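Local coordinates for conserved uncharacterized protein (predicted phosphoesterase COG0622) (Streptococcus pneumoniae, PDB 3CK2), which probably hydrolyses phosphoester bonds, as a predicted two-manganese phosphoesterase of the calcineurin-like superfamily whose natural substrate is not established, at residues E23-R26 with D27-G31; P49-E52 with G53-V56; D98-A101 with Q102-E105; F88-N91 with F92-K96. All blocks are in the same frame, centred on the assembly; numbering follows the deposited sequence.

Contact 1 (E23-R26 with D27-G31); sequences EEVR and DRYVG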
loop_
_atom_site.group_PDB
_atom_site.type_symbol
_atom_site.label_atom_id
_atom_site.label_comp_id
_atom_site.label_asym_id
_atom_site.label_seq_id
_atom_site.Cartn_x
_atom_site.Cartn_y
_atom_site.Cartn_z
ATOM N N GLU A 23 5.350 -5.964 -12.773
ATOM C CA GLU A 23 4.657 -6.826 -13.769
ATOM C C GLU A 23 4.245 -8.180 -13.162
ATOM O O GLU A 23 3.151 -8.659 -13.383
ATOM C CB GLU A 23 5.560 -7.075 -14.992
ATOM C CG GLU A 23 4.908 -7.894 -16.118
ATOM C CD GLU A 23 5.825 -8.155 -17.325
ATOM O OE1 GLU A 23 7.065 -8.057 -17.184
ATOM O OE2 GLU A 23 5.303 -8.514 -18.411
ATOM N N GLU A 24 5.159 -8.783 -12.412
ATOM C CA GLU A 24 4.929 -10.071 -11.779
ATOM C C GLU A 24 3.777 -10.014 -10.783
ATOM O O GLU A 24 2.927 -10.900 -10.772
ATOM C CB GLU A 24 6.185 -10.554 -11.079
ATOM C CG GLU A 24 5.969 -11.920 -10.506
ATOM C CD GLU A 24 7.234 -12.590 -9.990
ATOM O OE1 GLU A 24 8.348 -11.995 -10.138
ATOM O OE2 GLU A 24 7.071 -13.714 -9.444
ATOM N N VAL A 25 3.749 -8.970 -9.968
ATOM C CA VAL A 25 2.686 -8.766 -8.977
ATOM C C VAL A 25 1.333 -8.386 -9.633
ATOM O O VAL A 25 0.266 -8.885 -9.217
ATOM C CB VAL A 25 3.137 -7.704 -7.882
ATOM C CG1 VAL A 25 1.950 -7.150 -7.078
ATOM C CG2 VAL A 25 4.224 -8.303 -6.994
ATOM N N ARG A 26 1.385 -7.525 -10.656
ATOM C CA ARG A 26 0.210 -7.233 -11.471
ATOM C C ARG A 26 -0.402 -8.538 -12.001
ATOM O O ARG A 26 -1.584 -8.844 -11.735
ATOM C CB ARG A 26 0.512 -6.296 -12.665
ATOM C CG ARG A 26 -0.809 -5.976 -13.459
ATOM C CD ARG A 26 -0.717 -5.727 -14.973
ATOM N NE ARG A 26 0.125 -6.680 -15.690
ATOM C CZ ARG A 26 0.746 -6.400 -16.836
ATOM N NH1 ARG A 26 0.589 -5.215 -17.378
ATOM N NH2 ARG A 26 1.522 -7.295 -17.459
ATOM N N ASP A 27 0.416 -9.261 -12.764
ATOM C CA ASP A 27 0.034 -10.490 -13.413
ATOM C C ASP A 27 -0.524 -11.533 -12.444
ATOM O O ASP A 27 -1.457 -12.260 -12.761
ATOM C CB ASP A 27 1.253 -11.096 -14.145
ATOM C CG ASP A 27 1.583 -10.385 -15.459
ATOM O OD1 ASP A 27 0.846 -9.452 -15.847
ATOM O OD2 ASP A 27 2.576 -10.777 -16.111
ATOM N N ARG A 28 0.073 -11.629 -11.276
ATOM C CA ARG A 28 -0.343 -12.637 -10.311
ATOM C C ARG A 28 -1.734 -12.351 -9.753
ATOM O O ARG A 28 -2.544 -13.266 -9.529
ATOM C CB ARG A 28 0.667 -12.671 -9.169
ATOM C CG ARG A 28 0.451 -13.795 -8.205
ATOM C CD ARG A 28 1.508 -13.775 -7.143
ATOM N NE ARG A 28 1.225 -14.800 -6.151
ATOM C CZ ARG A 28 1.504 -16.093 -6.314
ATOM N NH1 ARG A 28 2.123 -16.535 -7.417
ATOM N NH2 ARG A 28 1.179 -16.947 -5.356
ATOM N N TYR A 29 -2.019 -11.071 -9.560
ATOM C CA TYR A 29 -3.140 -10.667 -8.737
ATOM C C TYR A 29 -4.267 -9.921 -9.467
ATOM O O TYR A 29 -5.432 -9.974 -9.016
ATOM C CB TYR A 29 -2.624 -9.817 -7.574
ATOM C CG TYR A 29 -1.787 -10.573 -6.567
ATOM C CD1 TYR A 29 -2.363 -11.526 -5.707
ATOM C CD2 TYR A 29 -0.416 -10.289 -6.428
ATOM C CE1 TYR A 29 -1.559 -12.200 -4.752
ATOM C CE2 TYR A 29 0.378 -10.916 -5.482
ATOM C CZ TYR A 29 -0.182 -11.877 -4.639
ATOM O OH TYR A 29 0.641 -12.512 -3.738
ATOM N N VAL A 30 -3.958 -9.203 -10.556
ATOM C CA VAL A 30 -5.023 -8.387 -11.197
ATOM C C VAL A 30 -6.143 -9.309 -11.683
ATOM O O VAL A 30 -5.890 -10.344 -12.320
ATOM C CB VAL A 30 -4.533 -7.441 -12.313
ATOM C CG1 VAL A 30 -5.748 -6.830 -13.093
ATOM C CG2 VAL A 30 -3.615 -6.361 -11.713
ATOM N N GLY A 31 -7.371 -8.963 -11.298
ATOM C CA GLY A 31 -8.540 -9.778 -11.632
ATOM C C GLY A 31 -8.808 -10.913 -10.659
ATOM O O GLY A 31 -9.840 -11.557 -10.757
#

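Contact 2 (P49-E52 with G53-V56); sequences PLWE and GIRV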
loop_
_atom_site.group_PDB
_atom_site.type_symbol
_atom_site.label_atom_id
_atom_site.label_comp_id
_atom_site.label_asym_id
_atom_site.label_seq_id
_atom_site.Cartn_x
_atom_site.Cartn_y
_atom_site.Cartn_z
ATOM N N PRO A 49 2.096 0.219 -19.440
ATOM C CA PRO A 49 1.000 -0.753 -19.390
ATOM C C PRO A 49 1.051 -1.673 -18.188
ATOM O O PRO A 49 0.082 -2.365 -17.933
ATOM C CB PRO A 49 1.150 -1.535 -20.697
ATOM C CG PRO A 49 2.562 -1.342 -21.109
ATOM C CD PRO A 49 3.024 -0.034 -20.563
ATOM N N LEU A 50 2.157 -1.656 -17.441
ATOM C CA LEU A 50 2.269 -2.342 -16.147
ATOM C C LEU A 50 1.287 -1.819 -15.091
ATOM O O LEU A 50 0.991 -2.516 -14.111
ATOM C CB LEU A 50 3.711 -2.235 -15.626
ATOM C CG LEU A 50 4.783 -2.875 -16.543
ATOM C CD1 LEU A 50 6.181 -2.734 -15.897
ATOM C CD2 LEU A 50 4.464 -4.365 -16.929
ATOM N N TRP A 51 0.752 -0.615 -15.300
ATOM C CA TRP A 51 -0.163 -0.025 -14.335
ATOM C C TRP A 51 -1.617 -0.399 -14.556
ATOM O O TRP A 51 -2.475 0.045 -13.785
ATOM C CB TRP A 51 -0.048 1.493 -14.318
ATOM C CG TRP A 51 1.285 2.001 -13.874
ATOM C CD1 TRP A 51 2.094 2.894 -14.547
ATOM C CD2 TRP A 51 2.006 1.629 -12.688
ATOM N NE1 TRP A 51 3.253 3.115 -13.834
ATOM C CE2 TRP A 51 3.219 2.367 -12.687
ATOM C CE3 TRP A 51 1.746 0.763 -11.624
ATOM C CZ2 TRP A 51 4.151 2.269 -11.657
ATOM C CZ3 TRP A 51 2.670 0.665 -10.617
ATOM C CH2 TRP A 51 3.868 1.414 -10.639
ATOM N N GLU A 52 -1.899 -1.169 -15.600
ATOM C CA GLU A 52 -3.272 -1.612 -15.870
ATOM C C GLU A 52 -3.693 -2.557 -14.758
ATOM O O GLU A 52 -3.027 -3.565 -14.512
ATOM C CB GLU A 52 -3.400 -2.350 -17.218
ATOM C CG GLU A 52 -3.064 -1.545 -18.462
ATOM C CD GLU A 52 -2.713 -2.440 -19.644
ATOM O OE1 GLU A 52 -2.166 -3.544 -19.434
ATOM O OE2 GLU A 52 -2.972 -2.032 -20.784
ATOM N N GLY A 53 -4.790 -2.207 -14.090
ATOM C CA GLY A 53 -5.312 -2.934 -12.934
ATOM C C GLY A 53 -4.807 -2.442 -11.568
ATOM O O GLY A 53 -5.310 -2.900 -10.524
ATOM N N ILE A 54 -3.848 -1.500 -11.568
ATOM C CA ILE A 54 -3.177 -1.057 -10.344
ATOM C C ILE A 54 -3.506 0.396 -10.008
ATOM O O ILE A 54 -3.512 1.230 -10.900
ATOM C CB ILE A 54 -1.620 -1.204 -10.446
ATOM C CG1 ILE A 54 -1.225 -2.663 -10.719
ATOM C CG2 ILE A 54 -0.947 -0.674 -9.166
ATOM C CD1 ILE A 54 0.260 -2.838 -10.938
ATOM N N ARG A 55 -3.757 0.691 -8.724
ATOM C CA ARG A 55 -3.919 2.074 -8.269
ATOM C C ARG A 55 -2.601 2.616 -7.764
ATOM O O ARG A 55 -2.092 2.134 -6.759
ATOM C CB ARG A 55 -4.968 2.187 -7.158
ATOM C CG ARG A 55 -6.326 1.639 -7.515
ATOM C CD ARG A 55 -7.058 2.603 -8.412
ATOM N NE ARG A 55 -7.801 3.617 -7.668
ATOM C CZ ARG A 55 -8.397 4.670 -8.221
ATOM N NH1 ARG A 55 -8.322 4.888 -9.525
ATOM N NH2 ARG A 55 -9.063 5.519 -7.453
ATOM N N VAL A 56 -2.061 3.632 -8.437
ATOM C CA VAL A 56 -0.674 4.120 -8.154
ATOM C C VAL A 56 -0.627 5.625 -7.885
ATOM O O VAL A 56 -1.307 6.426 -8.524
ATOM C CB VAL A 56 0.343 3.683 -9.302
ATOM C CG1 VAL A 56 -0.114 4.164 -10.680
ATOM C CG2 VAL A 56 1.809 4.095 -8.994
HETATM O O HOH W 1 -3.642 2.326 -13.452
#

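Contact 3 (D98-A101 with Q102-E105); sequences DYWA and QEEE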
loop_
_atom_site.group_PDB
_atom_site.type_symbol
_atom_site.label_atom_id
_atom_site.label_comp_id
_atom_site.label_asym_id
_atom_site.label_seq_id
_atom_site.Cartn_x
_atom_site.Cartn_y
_atom_site.Cartn_z
ATOM N N ASP A 98 -2.632 11.406 9.637
ATOM C CA ASP A 98 -3.796 11.018 10.426
ATOM C C ASP A 98 -4.909 12.085 10.362
ATOM O O ASP A 98 -6.082 11.748 10.362
ATOM C CB ASP A 98 -3.366 10.764 11.876
ATOM C CG ASP A 98 -4.472 10.197 12.736
ATOM O OD1 ASP A 98 -4.958 9.080 12.494
ATOM O OD2 ASP A 98 -4.849 10.858 13.701
ATOM N N TYR A 99 -4.567 13.366 10.319
ATOM C CA TYR A 99 -5.603 14.389 10.183
ATOM C C TYR A 99 -6.402 14.207 8.873
ATOM O O TYR A 99 -7.632 14.276 8.855
ATOM C CB TYR A 99 -4.974 15.774 10.249
ATOM C CG TYR A 99 -5.967 16.924 10.156
ATOM C CD1 TYR A 99 -6.715 17.319 11.261
ATOM C CD2 TYR A 99 -6.137 17.624 8.960
ATOM C CE1 TYR A 99 -7.623 18.383 11.177
ATOM C CE2 TYR A 99 -7.030 18.669 8.865
ATOM C CZ TYR A 99 -7.768 19.048 9.972
ATOM O OH TYR A 99 -8.636 20.090 9.848
ATOM N N TRP A 100 -5.669 13.938 7.791
ATOM C CA TRP A 100 -6.239 13.734 6.463
ATOM C C TRP A 100 -7.110 12.507 6.470
ATOM O O TRP A 100 -8.191 12.542 5.924
ATOM C CB TRP A 100 -5.120 13.598 5.407
ATOM C CG TRP A 100 -5.593 13.217 4.029
ATOM C CD1 TRP A 100 -6.594 13.820 3.323
ATOM C CD2 TRP A 100 -5.081 12.172 3.178
ATOM N NE1 TRP A 100 -6.750 13.214 2.099
ATOM C CE2 TRP A 100 -5.834 12.201 1.980
ATOM C CE3 TRP A 100 -4.077 11.207 3.316
ATOM C CZ2 TRP A 100 -5.605 11.310 0.921
ATOM C CZ3 TRP A 100 -3.853 10.323 2.261
ATOM C CH2 TRP A 100 -4.607 10.389 1.079
ATOM N N ALA A 101 -6.635 11.423 7.087
ATOM C CA ALA A 101 -7.368 10.156 7.130
ATOM C C ALA A 101 -8.679 10.290 7.901
ATOM O O ALA A 101 -9.673 9.613 7.602
ATOM C CB ALA A 101 -6.491 9.031 7.741
ATOM N N GLN A 102 -8.678 11.173 8.892
ATOM C CA GLN A 102 -9.848 11.387 9.711
ATOM C C GLN A 102 -10.844 12.268 8.957
ATOM O O GLN A 102 -12.046 11.987 8.964
ATOM C CB GLN A 102 -9.456 12.031 11.037
ATOM C CG GLN A 102 -8.368 11.315 11.787
ATOM C CD GLN A 102 -8.877 10.571 12.963
ATOM O OE1 GLN A 102 -9.319 11.187 13.941
ATOM N NE2 GLN A 102 -8.818 9.225 12.906
ATOM N N GLU A 103 -10.354 13.310 8.279
ATOM C CA GLU A 103 -11.249 14.144 7.468
ATOM C C GLU A 103 -11.902 13.349 6.315
ATOM O O GLU A 103 -13.053 13.597 5.962
ATOM C CB GLU A 103 -10.573 15.462 7.014
ATOM C CG GLU A 103 -9.773 15.442 5.700
ATOM C CD GLU A 103 -9.165 16.831 5.327
ATOM O OE1 GLU A 103 -9.879 17.861 5.528
ATOM O OE2 GLU A 103 -7.990 16.877 4.833
ATOM N N GLU A 104 -11.176 12.371 5.777
ATOM C CA GLU A 104 -11.693 11.471 4.752
ATOM C C GLU A 104 -12.586 10.373 5.307
ATOM O O GLU A 104 -13.283 9.721 4.545
ATOM C CB GLU A 104 -10.531 10.774 4.024
ATOM C CG GLU A 104 -9.660 11.663 3.178
ATOM C CD GLU A 104 -10.380 12.249 1.978
ATOM O OE1 GLU A 104 -11.441 11.740 1.551
ATOM O OE2 GLU A 104 -9.873 13.244 1.446
ATOM N N GLU A 105 -12.536 10.141 6.616
ATOM C CA GLU A 105 -13.163 8.981 7.242
ATOM C C GLU A 105 -12.839 7.678 6.483
ATOM O O GLU A 105 -13.731 6.924 6.097
ATOM C CB GLU A 105 -14.673 9.211 7.384
ATOM C CG GLU A 105 -15.038 10.008 8.655
ATOM C CD GLU A 105 -16.126 11.032 8.427
ATOM O OE1 GLU A 105 -17.233 10.639 7.994
ATOM O OE2 GLU A 105 -15.872 12.238 8.687
#

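Contact 4 (F88-N91 with F92-K96); sequences FDIN and FNFQK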
loop_
_atom_site.group_PDB
_atom_site.type_symbol
_atom_site.label_atom_id
_atom_site.label_comp_id
_atom_site.label_asym_id
_atom_site.label_seq_id
_atom_site.Cartn_x
_atom_site.Cartn_y
_atom_site.Cartn_z
ATOM N N PHE A 88 3.243 14.668 3.426
ATOM C CA PHE A 88 2.674 14.756 4.785
ATOM C C PHE A 88 3.777 14.805 5.869
ATOM O O PHE A 88 3.498 14.796 7.054
ATOM C CB PHE A 88 1.686 13.592 5.036
ATOM C CG PHE A 88 0.415 13.713 4.236
ATOM C CD1 PHE A 88 -0.695 14.350 4.763
ATOM C CD2 PHE A 88 0.354 13.262 2.916
ATOM C CE1 PHE A 88 -1.866 14.493 4.012
ATOM C CE2 PHE A 88 -0.801 13.418 2.172
ATOM C CZ PHE A 88 -1.914 14.034 2.728
ATOM N N ASP A 89 5.032 14.862 5.431
ATOM C CA ASP A 89 6.174 14.929 6.335
ATOM C C ASP A 89 6.129 13.800 7.350
ATOM O O ASP A 89 6.329 14.024 8.548
ATOM C CB ASP A 89 6.235 16.282 7.063
ATOM C CG ASP A 89 6.350 17.472 6.113
ATOM O OD1 ASP A 89 7.174 17.422 5.184
ATOM O OD2 ASP A 89 5.617 18.471 6.315
ATOM N N ILE A 90 5.877 12.593 6.860
ATOM C CA ILE A 90 5.729 11.432 7.749
ATOM C C ILE A 90 7.033 11.030 8.464
ATOM O O ILE A 90 6.975 10.350 9.469
ATOM C CB ILE A 90 5.028 10.201 7.086
ATOM C CG1 ILE A 90 5.815 9.640 5.889
ATOM C CG2 ILE A 90 3.634 10.576 6.690
ATOM C CD1 ILE A 90 5.198 8.378 5.344
ATOM N N ASN A 91 8.189 11.500 7.978
ATOM C CA ASN A 91 9.462 11.296 8.696
ATOM C C ASN A 91 9.526 12.177 9.950
ATOM O O ASN A 91 10.272 11.919 10.875
ATOM C CB ASN A 91 10.658 11.579 7.773
ATOM C CG ASN A 91 11.072 10.354 6.953
ATOM O OD1 ASN A 91 11.558 9.371 7.515
ATOM N ND2 ASN A 91 10.883 10.409 5.627
ATOM N N PHE A 92 8.743 13.247 9.949
ATOM C CA PHE A 92 8.581 14.066 11.138
ATOM C C PHE A 92 7.642 13.317 12.109
ATOM O O PHE A 92 8.085 12.835 13.131
ATOM C CB PHE A 92 8.080 15.466 10.752
ATOM C CG PHE A 92 7.819 16.384 11.917
ATOM C CD1 PHE A 92 8.685 16.439 13.007
ATOM C CD2 PHE A 92 6.719 17.229 11.897
ATOM C CE1 PHE A 92 8.447 17.305 14.068
ATOM C CE2 PHE A 92 6.475 18.099 12.952
ATOM C CZ PHE A 92 7.348 18.135 14.047
ATOM N N ASN A 93 6.365 13.212 11.768
ATOM C CA ASN A 93 5.413 12.383 12.499
ATOM C C ASN A 93 4.196 12.108 11.626
ATOM O O ASN A 93 4.151 12.533 10.483
ATOM C CB ASN A 93 5.009 13.047 13.830
ATOM C CG ASN A 93 4.441 14.434 13.646
ATOM O OD1 ASN A 93 3.673 14.701 12.711
ATOM N ND2 ASN A 93 4.812 15.332 14.548
ATOM N N PHE A 94 3.204 11.410 12.163
ATOM C CA PHE A 94 2.057 10.996 11.385
ATOM C C PHE A 94 0.821 11.857 11.651
ATOM O O PHE A 94 -0.265 11.498 11.221
ATOM C CB PHE A 94 1.738 9.519 11.643
ATOM C CG PHE A 94 2.786 8.562 11.117
ATOM C CD1 PHE A 94 2.805 8.198 9.795
ATOM C CD2 PHE A 94 3.733 8.010 11.966
ATOM C CE1 PHE A 94 3.753 7.335 9.305
ATOM C CE2 PHE A 94 4.691 7.108 11.487
ATOM C CZ PHE A 94 4.698 6.780 10.143
ATOM N N GLN A 95 0.976 12.999 12.320
ATOM C CA GLN A 95 -0.160 13.850 12.654
ATOM C C GLN A 95 -0.874 14.433 11.420
ATOM O O GLN A 95 -2.101 14.510 11.394
ATOM C CB GLN A 95 0.285 14.982 13.587
ATOM C CG GLN A 95 0.703 14.483 14.966
ATOM C CD GLN A 95 0.899 15.594 15.972
ATOM O OE1 GLN A 95 1.582 16.590 15.694
ATOM N NE2 GLN A 95 0.312 15.430 17.161
ATOM N N LYS A 96 -0.111 14.846 10.409
ATOM C CA LYS A 96 -0.701 15.352 9.181
ATOM C C LYS A 96 -1.390 14.221 8.397
ATOM O O LYS A 96 -2.501 14.379 7.933
ATOM C CB LYS A 96 0.358 16.066 8.323
ATOM C CG LYS A 96 0.826 17.411 8.883
ATOM C CD LYS A 96 1.794 18.089 7.946
ATOM C CE LYS A 96 2.632 19.170 8.641
ATOM N NZ LYS A 96 4.065 18.743 8.972
HETATM O O HOH W 2 2.139 12.996 8.804
HETATM O O HOH W 3 3.957 15.896 10.019
#

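Contact 1 (E23-R26 with D27-G31)
OD1 of D27 is gripped twice by the guanidinium of its neighbour R26: NE donates to it at 2.9 Å and NH2 of R26 to the same OD1 at 2.8 Å. This is a side-on salt bridge to one oxygen, with NH2 arriving on the syn side and NE on the anti side, both from outside the carboxylate plane, and the two flat groups are only 22° apart. The R26 chain can fold back like this because it bends at chi2 and chi3. OD2 of D27 lies 4.2 Å from OE2 of E23, a like-charged pair whose repulsion the arginine may ease. These residues form the last turns of helix 19-29, the crossover helix of a beta-alpha-beta unit between strands 7-12 and 35-38. At its end, O of R26 accepts from N of Y29 and, in a straighter bond of 2.7 Å, from N of V30, where the chain leaves helical geometry. V25 is the buried apolar residue: it rests on I10 and M12 of strand 7-12, while its CG1 packs 4.0 Å from CD2 of Y29. The tyrosine suits the border between core and solvent, its ring edge beside V25 and its hydroxyl hydrogen-bonded to that of Y145.

Contact 2 (P49-E52 with G53-V56)
W51 and V56 meet through a CH-pi contact: CG2 of V56 stands over the six-membered ring of W51, 3.9 Å from its centroid and 15° off the ring normal. Its other methyl, CG1, lies over the same face nearer the rim, placed there because it sits between the backbone N and the carbonyl carbon (chi1 56°), so both branches of the valine bear on the indole. I54 supplies the other apolar contact, its CG2 lying at the ring edge, 3.9 Å from CE3 of W51. A beta-branched residue suits each of these places in strand 54-56, since it favours extended backbone and offers two branches to the ring.

The polar contacts belong to the backbone. A type II turn runs from W51 to I54, closed by N of I54 donating to O of W51 at 3.0 Å. G53 takes the positive phi of this turn, where a side chain would strike the carbonyl oxygen of E52. A water donates to O of W51 at 2.6 Å and to O of I54 at 2.8 Å, bridging two carbonyls that cannot bond each other.

The indole NE1 is bound by O of R45, and H38 meets the ring edge-to-face. The tryptophan thus has its one polar atom satisfied while its ring packs against V56, I54, H38 and Y67, so indole and backbone both fasten the turn.

Contact 3 (D98-A101 with Q102-E105)
D98 faces Q102 one turn on, near the end of helix 95-103, which crosses between strands 78-83 and 108-110 in a beta-alpha-beta unit and finishes in a Schellman motif at E105. The Q102 side chain is doubtfully placed, its CG too close to O of D98; as modelled, OD1 of D98 stays 3.9 Å from NE2 of Q102, and this buried oxygen has no partner. Y99 contributes mainly its backbone: its O takes the N-H of E103 at 2.9 Å, in a bond of 163°, while its ring lies on the exposed side of the helix.

W100 does most of the side-chain work. Its backbone O accepts from N of E104 at 3.0 Å. The indole, carried with CG anti to the backbone N (chi1 173°), packs on I81 and T83 of strand 78-83 and also meets R70 in a cation-pi contact. A large flat ring suits this buried flank, where two glutamates reach its nitrogen-bearing side. OE2 of E103 comes to the ring edge in its plane, 3.7 Å from CD1 of W100, with the carboxylate turned nearly perpendicular to the indole.

A101, small and buried, touches I81, I125 and F127. At the helix end E105 adopts positive phi, and its N donates to O of Q102 at 3.0 Å. The E104 chain, bent at chi2, turns back along W100; OE1 of E104 is held in a salt bridge by K79, and OE2 takes a weak hydrogen bond of 3.2 Å from NE1 of W100.

Contact 4 (F88-N91 with F92-K96)
Two waters link the carbonyl of F88 to N93 across the bend. One donates to O of F88 at 2.9 Å and to O of N93 at 2.7 Å; the other accepts from NZ of K96, also lying within hydrogen-bonding distance of O of F88 and OD1 of N93. That lysine crosses to D89, where NZ makes a 3.1 Å salt bridge to the anti lone pair of OD2. The K96 chain is extended until a bend at chi4 (103°) turns the ammonium to both the carboxylate and the water. In the backbone, N of F92 donates to O of D89 at 2.9 Å, and N of N93 adds a weak bond to the same oxygen. N93 suits the start of a helix: its OD1 accepts from N of Q95 at 3.2 Å, forming an Asx turn, with F94 in the N-cap position. On the apolar side CB of I90 packs 3.8 Å from CE1 of F94, whose ring has O of I90 over one face. This loop joins strand 78-83 to helix 95-103: F88 and I90 rest on L97 of the helix, F94 meets W120 of strand 117-122 edge-to-face, and N91 touches H113, a ligand of one manganese.

In the fold
Contacts 1 and 2 adjoin, centres 9 Å apart, where the end of helix 19-29 meets the turn before strand 54-56; L50 packs on E23 and R26. Contacts 3 and 4 share helix 95-103, one at its end and the other at its start, and the rings of W100 and F88 join them. The pairs are well separated, contacts 1 and 4 on opposite sides of the chain's centre. Contact 1 is a surface contact ruled by charge, whereas the other three are partly buried: contact 2 relies on a tryptophan face, contact 3 mixes an indole with glutamates, and contact 4 uses waters and a salt bridge. Contact 4 comes closest to the metals, N91's side chain about 7 Å from a manganese.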